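Local coordinates for hypothetical protein aq_1447 (Aquifex aeolicus, PDB 1YVU) that cleaves target RNA as a DNA-guided endonuclease, using short single-stranded DNA guides and a magnesium-dependent RNase H-like PIWI domain, at residues A[372-385]-A[469-483]. Sequence-based numbering, arbitrary orientation.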
loop_
_atom_site.group_PDB
_atom_site.type_symbol
_atom_site.label_atom_id
_atom_site.label_comp_id
_atom_site.label_asym_id
_atom_site.label_seq_id
_atom_site.Cartn_x
_atom_site.Cartn_y
_atom_site.Cartn_z
ATOM N N PHE A 372 30.106 -21.624 9.492
ATOM C CA PHE A 372 28.755 -21.605 8.934
ATOM C C PHE A 372 28.742 -21.529 7.413
ATOM O O PHE A 372 27.995 -22.250 6.753
ATOM C CB PHE A 372 28.004 -20.419 9.523
ATOM C CG PHE A 372 26.570 -20.363 9.139
ATOM C CD1 PHE A 372 25.658 -21.292 9.658
ATOM C CD2 PHE A 372 26.121 -19.364 8.262
ATOM C CE1 PHE A 372 24.309 -21.240 9.315
ATOM C CE2 PHE A 372 24.784 -19.286 7.903
ATOM C CZ PHE A 372 23.862 -20.230 8.430
ATOM N N LEU A 373 29.559 -20.635 6.873
ATOM C CA LEU A 373 29.685 -20.457 5.437
ATOM C C LEU A 373 30.133 -21.753 4.805
ATOM O O LEU A 373 29.653 -22.129 3.748
ATOM C CB LEU A 373 30.700 -19.365 5.126
ATOM C CG LEU A 373 30.905 -19.005 3.657
ATOM C CD1 LEU A 373 30.002 -17.877 3.255
ATOM C CD2 LEU A 373 32.335 -18.600 3.465
ATOM N N LYS A 374 31.000 -22.464 5.513
ATOM C CA LYS A 374 31.525 -23.733 5.048
ATOM C C LYS A 374 30.451 -24.808 5.060
ATOM O O LYS A 374 30.315 -25.542 4.085
ATOM C CB LYS A 374 32.764 -24.127 5.862
ATOM C CG LYS A 374 33.983 -23.284 5.482
ATOM C CD LYS A 374 35.228 -23.525 6.292
ATOM C CE LYS A 374 36.299 -22.572 5.759
ATOM N NZ LYS A 374 37.645 -22.578 6.439
ATOM N N GLU A 375 29.610 -24.804 6.100
ATOM C CA GLU A 375 28.512 -25.776 6.229
ATOM C C GLU A 375 27.432 -25.553 5.180
ATOM O O GLU A 375 26.831 -26.521 4.685
ATOM C CB GLU A 375 27.916 -25.768 7.631
ATOM C CG GLU A 375 28.739 -26.562 8.624
ATOM C CD GLU A 375 28.255 -26.454 10.069
ATOM O OE1 GLU A 375 27.162 -25.889 10.343
ATOM O OE2 GLU A 375 29.002 -26.952 10.944
ATOM N N LEU A 376 27.236 -24.275 4.837
ATOM C CA LEU A 376 26.299 -23.818 3.800
ATOM C C LEU A 376 26.743 -24.380 2.469
ATOM O O LEU A 376 26.020 -25.174 1.863
ATOM C CB LEU A 376 26.346 -22.305 3.678
ATOM C CG LEU A 376 25.318 -21.501 4.416
ATOM C CD1 LEU A 376 25.089 -22.088 5.767
ATOM C CD2 LEU A 376 25.814 -20.069 4.514
ATOM N N ILE A 377 27.969 -23.989 2.089
ATOM C CA ILE A 377 28.637 -24.411 0.870
ATOM C C ILE A 377 28.523 -25.931 0.737
ATOM O O ILE A 377 28.179 -26.427 -0.344
ATOM C CB ILE A 377 30.145 -23.952 0.862
ATOM C CG1 ILE A 377 30.237 -22.468 0.556
ATOM C CG2 ILE A 377 30.986 -24.719 -0.167
ATOM C CD1 ILE A 377 31.616 -21.925 0.748
ATOM N N ASN A 378 28.673 -26.648 1.856
ATOM C CA ASN A 378 28.576 -28.090 1.783
ATOM C C ASN A 378 27.168 -28.605 1.616
ATOM O O ASN A 378 26.945 -29.493 0.791
ATOM C CB ASN A 378 29.305 -28.801 2.917
ATOM C CG ASN A 378 29.918 -30.107 2.448
ATOM O OD1 ASN A 378 30.954 -30.113 1.774
ATOM N ND2 ASN A 378 29.237 -31.212 2.721
ATOM N N PHE A 379 26.214 -27.967 2.295
ATOM C CA PHE A 379 24.816 -28.370 2.197
ATOM C C PHE A 379 24.316 -28.277 0.747
ATOM O O PHE A 379 23.708 -29.227 0.221
ATOM C CB PHE A 379 23.938 -27.507 3.105
ATOM C CG PHE A 379 22.625 -28.139 3.428
ATOM C CD1 PHE A 379 22.576 -29.310 4.218
ATOM C CD2 PHE A 379 21.429 -27.596 2.944
ATOM C CE1 PHE A 379 21.336 -29.943 4.532
ATOM C CE2 PHE A 379 20.191 -28.208 3.241
ATOM C CZ PHE A 379 20.147 -29.391 4.042
ATOM N N LEU A 380 24.701 -27.184 0.086
ATOM C CA LEU A 380 24.322 -26.897 -1.299
ATOM C C LEU A 380 25.097 -27.705 -2.351
ATOM O O LEU A 380 24.580 -27.929 -3.456
ATOM C CB LEU A 380 24.455 -25.392 -1.598
ATOM C CG LEU A 380 23.808 -24.293 -0.728
ATOM C CD1 LEU A 380 24.086 -22.945 -1.332
ATOM C CD2 LEU A 380 22.305 -24.476 -0.590
ATOM N N LYS A 381 26.331 -28.115 -2.025
ATOM C CA LYS A 381 27.190 -28.898 -2.929
ATOM C C LYS A 381 26.578 -30.260 -3.121
ATOM O O LYS A 381 26.422 -30.752 -4.247
ATOM C CB LYS A 381 28.589 -29.038 -2.341
ATOM C CG LYS A 381 29.629 -28.165 -3.018
ATOM C CD LYS A 381 30.998 -28.194 -2.308
ATOM C CE LYS A 381 31.982 -27.242 -3.000
ATOM N NZ LYS A 381 33.035 -26.777 -2.066
ATOM N N ASN A 382 26.083 -30.759 -1.990
ATOM C CA ASN A 382 25.417 -32.045 -1.866
ATOM C C ASN A 382 23.982 -31.912 -2.358
ATOM O O ASN A 382 23.146 -32.801 -2.141
ATOM C CB ASN A 382 25.479 -32.539 -0.409
ATOM C CG ASN A 382 26.910 -32.831 0.058
ATOM O OD1 ASN A 382 27.805 -33.101 -0.757
ATOM N ND2 ASN A 382 27.129 -32.777 1.381
ATOM N N LYS A 383 23.706 -30.772 -2.994
ATOM C CA LYS A 383 22.412 -30.489 -3.604
ATOM C C LYS A 383 22.625 -30.078 -5.044
ATOM O O LYS A 383 21.696 -29.611 -5.707
ATOM C CB LYS A 383 21.615 -29.446 -2.839
ATOM C CG LYS A 383 20.465 -30.059 -2.116
ATOM C CD LYS A 383 19.930 -29.066 -1.197
ATOM C CE LYS A 383 19.029 -29.713 -0.228
ATOM N NZ LYS A 383 18.397 -28.608 0.546
ATOM N N GLY A 384 23.862 -30.269 -5.504
ATOM C CA GLY A 384 24.219 -29.997 -6.887
ATOM C C GLY A 384 24.785 -28.654 -7.261
ATOM O O GLY A 384 25.419 -28.518 -8.326
ATOM N N ILE A 385 24.520 -27.648 -6.429
ATOM C CA ILE A 385 25.025 -26.304 -6.685
ATOM C C ILE A 385 26.282 -26.060 -5.874
ATOM O O ILE A 385 26.316 -26.232 -4.661
ATOM C CB ILE A 385 23.981 -25.193 -6.415
ATOM C CG1 ILE A 385 22.679 -25.507 -7.144
ATOM C CG2 ILE A 385 24.528 -23.818 -6.888
ATOM C CD1 ILE A 385 21.678 -26.224 -6.310
ATOM N N VAL A 469 18.797 -22.182 10.698
ATOM C CA VAL A 469 19.361 -21.018 10.008
ATOM C C VAL A 469 19.938 -21.494 8.692
ATOM O O VAL A 469 19.620 -20.941 7.661
ATOM C CB VAL A 469 20.474 -20.342 10.815
ATOM C CG1 VAL A 469 20.863 -18.995 10.163
ATOM C CG2 VAL A 469 20.020 -20.144 12.261
ATOM N N LEU A 470 20.672 -22.605 8.747
ATOM C CA LEU A 470 21.281 -23.245 7.578
ATOM C C LEU A 470 20.175 -23.566 6.575
ATOM O O LEU A 470 20.297 -23.247 5.408
ATOM C CB LEU A 470 21.977 -24.529 8.015
ATOM C CG LEU A 470 22.740 -25.482 7.084
ATOM C CD1 LEU A 470 24.193 -25.111 7.071
ATOM C CD2 LEU A 470 22.616 -26.942 7.612
ATOM N N LEU A 471 19.048 -24.078 7.068
ATOM C CA LEU A 471 17.917 -24.413 6.203
ATOM C C LEU A 471 17.213 -23.188 5.665
ATOM O O LEU A 471 16.981 -23.090 4.445
ATOM C CB LEU A 471 16.927 -25.354 6.892
ATOM C CG LEU A 471 17.480 -26.789 6.929
ATOM C CD1 LEU A 471 16.655 -27.631 7.823
ATOM C CD2 LEU A 471 17.538 -27.422 5.563
ATOM N N ASN A 472 16.957 -22.230 6.564
ATOM C CA ASN A 472 16.300 -20.964 6.229
ATOM C C ASN A 472 17.073 -20.323 5.093
ATOM O O ASN A 472 16.521 -20.074 4.006
ATOM C CB ASN A 472 16.251 -20.041 7.457
ATOM C CG ASN A 472 15.399 -18.772 7.234
ATOM O OD1 ASN A 472 15.556 -18.056 6.236
ATOM N ND2 ASN A 472 14.522 -18.471 8.193
ATOM N N VAL A 473 18.388 -20.286 5.281
ATOM C CA VAL A 473 19.302 -19.693 4.314
ATOM C C VAL A 473 19.342 -20.480 2.990
ATOM O O VAL A 473 19.205 -19.883 1.923
ATOM C CB VAL A 473 20.713 -19.514 4.980
ATOM C CG1 VAL A 473 21.808 -19.190 3.969
ATOM C CG2 VAL A 473 20.628 -18.414 6.046
ATOM N N ALA A 474 19.445 -21.811 3.101
ATOM C CA ALA A 474 19.508 -22.752 1.973
ATOM C C ALA A 474 18.407 -22.513 0.960
ATOM O O ALA A 474 18.694 -22.171 -0.187
ATOM C CB ALA A 474 19.417 -24.205 2.489
ATOM N N GLU A 475 17.160 -22.604 1.451
ATOM C CA GLU A 475 15.915 -22.403 0.688
ATOM C C GLU A 475 15.901 -21.078 -0.058
ATOM O O GLU A 475 15.513 -21.031 -1.219
ATOM C CB GLU A 475 14.719 -22.458 1.669
ATOM C CG GLU A 475 13.310 -22.182 1.078
ATOM C CD GLU A 475 12.219 -21.999 2.135
ATOM O OE1 GLU A 475 12.454 -21.336 3.185
ATOM O OE2 GLU A 475 11.098 -22.498 1.899
ATOM N N GLN A 476 16.383 -20.030 0.615
ATOM C CA GLN A 476 16.426 -18.679 0.053
ATOM C C GLN A 476 17.506 -18.413 -0.988
ATOM O O GLN A 476 17.254 -17.691 -1.947
ATOM C CB GLN A 476 16.542 -17.656 1.147
ATOM C CG GLN A 476 15.281 -17.313 1.805
ATOM C CD GLN A 476 15.504 -16.150 2.722
ATOM O OE1 GLN A 476 15.938 -16.320 3.869
ATOM N NE2 GLN A 476 15.265 -14.941 2.210
ATOM N N VAL A 477 18.712 -18.949 -0.777
ATOM C CA VAL A 477 19.837 -18.816 -1.718
ATOM C C VAL A 477 19.511 -19.561 -3.018
ATOM O O VAL A 477 19.930 -19.146 -4.095
ATOM C CB VAL A 477 21.143 -19.367 -1.079
ATOM C CG1 VAL A 477 22.175 -19.786 -2.133
ATOM C CG2 VAL A 477 21.729 -18.309 -0.166
ATOM N N LEU A 478 18.766 -20.663 -2.890
ATOM C CA LEU A 478 18.357 -21.469 -4.024
ATOM C C LEU A 478 17.379 -20.714 -4.927
ATOM O O LEU A 478 17.572 -20.633 -6.147
ATOM C CB LEU A 478 17.729 -22.759 -3.534
ATOM C CG LEU A 478 18.704 -23.753 -2.919
ATOM C CD1 LEU A 478 17.909 -24.876 -2.315
ATOM C CD2 LEU A 478 19.691 -24.260 -3.955
ATOM N N ALA A 479 16.415 -20.058 -4.294
ATOM C CA ALA A 479 15.403 -19.281 -4.985
ATOM C C ALA A 479 16.014 -18.103 -5.738
ATOM O O ALA A 479 15.719 -17.902 -6.926
ATOM C CB ALA A 479 14.391 -18.784 -3.974
ATOM N N LYS A 480 16.890 -17.365 -5.049
ATOM C CA LYS A 480 17.590 -16.178 -5.604
ATOM C C LYS A 480 18.494 -16.462 -6.810
ATOM O O LYS A 480 18.879 -15.538 -7.506
ATOM C CB LYS A 480 18.517 -15.535 -4.567
ATOM C CG LYS A 480 17.903 -14.776 -3.458
ATOM C CD LYS A 480 18.876 -14.878 -2.310
ATOM C CE LYS A 480 18.493 -13.976 -1.172
ATOM N NZ LYS A 480 17.295 -14.317 -0.405
ATOM N N THR A 481 18.892 -17.719 -7.005
ATOM C CA THR A 481 19.814 -18.081 -8.085
ATOM C C THR A 481 19.185 -18.925 -9.173
ATOM O O THR A 481 19.889 -19.469 -10.037
ATOM C CB THR A 481 21.025 -18.808 -7.495
ATOM O OG1 THR A 481 20.581 -19.975 -6.780
ATOM C CG2 THR A 481 21.787 -17.878 -6.551
ATOM N N GLY A 482 17.855 -19.029 -9.099
ATOM C CA GLY A 482 17.064 -19.799 -10.049
ATOM C C GLY A 482 17.035 -21.296 -9.781
ATOM O O GLY A 482 16.280 -22.029 -10.417
ATOM N N ASN A 483 17.844 -21.739 -8.820
ATOM C CA ASN A 483 17.938 -23.140 -8.435
ATOM C C ASN A 483 16.888 -23.390 -7.353
ATOM O O ASN A 483 17.189 -23.825 -6.244
ATOM C CB ASN A 483 19.361 -23.438 -7.953
ATOM C CG ASN A 483 20.441 -22.896 -8.911
ATOM O OD1 ASN A 483 20.694 -23.471 -9.957
ATOM N ND2 ASN A 483 21.057 -21.786 -8.552
#
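Leu470 of helix 466-480 enters helix 368-381 as a knob into a hole lined by Phe372, Glu375, Leu376 and Phe379, in a helix-helix packing that joins the Mid domain to the first part of the PIWI domain. The axes cross at -54° and come within 10.4 Å, and no hydrogen bond spans the interface, so shape and apolar surface carry it. With CG anti to the backbone N (chi1 -180°), the forked end of Leu470 reaches the partner helix: CD1 meets CD1 of Leu376, the two side chains sliding past each other in opposite directions, while CD2 lies over one face of the Phe379 ring near its rim, 4.1 Å from CD1 of that ring. The far end of the same ring touches Leu471, CZ to CD2 at 3.6 Å, and CD2 of the ring lies 4.0 Å from the small CB of Ala474. An alanine in place of Phe379 would probably open a gap beside CD2 of Leu470 and CD2 of Leu471 and lose the ring contact with Ala474 CB. The Phe372 ring points an edge at the backbone N of Leu470, while CD1 of Leu376 sits over the ring centre, 3.4 Å above its plane. Farther along, where alanine makes room, Leu380 divides its branches: CD2 turns to Ala474, and CD1 to CG1 of Val477 (3.8 Å). Beyond helix 368-381, Ile385 continues the apolar seam back onto the other helix, its CD1 3.7 Å from CD2 of Leu478. Its CG1 packs against the Asn483 amide, whose ND2 donates to Thr481 OG1 while OD1 accepts from the backbone N of Lys348 and Lys349.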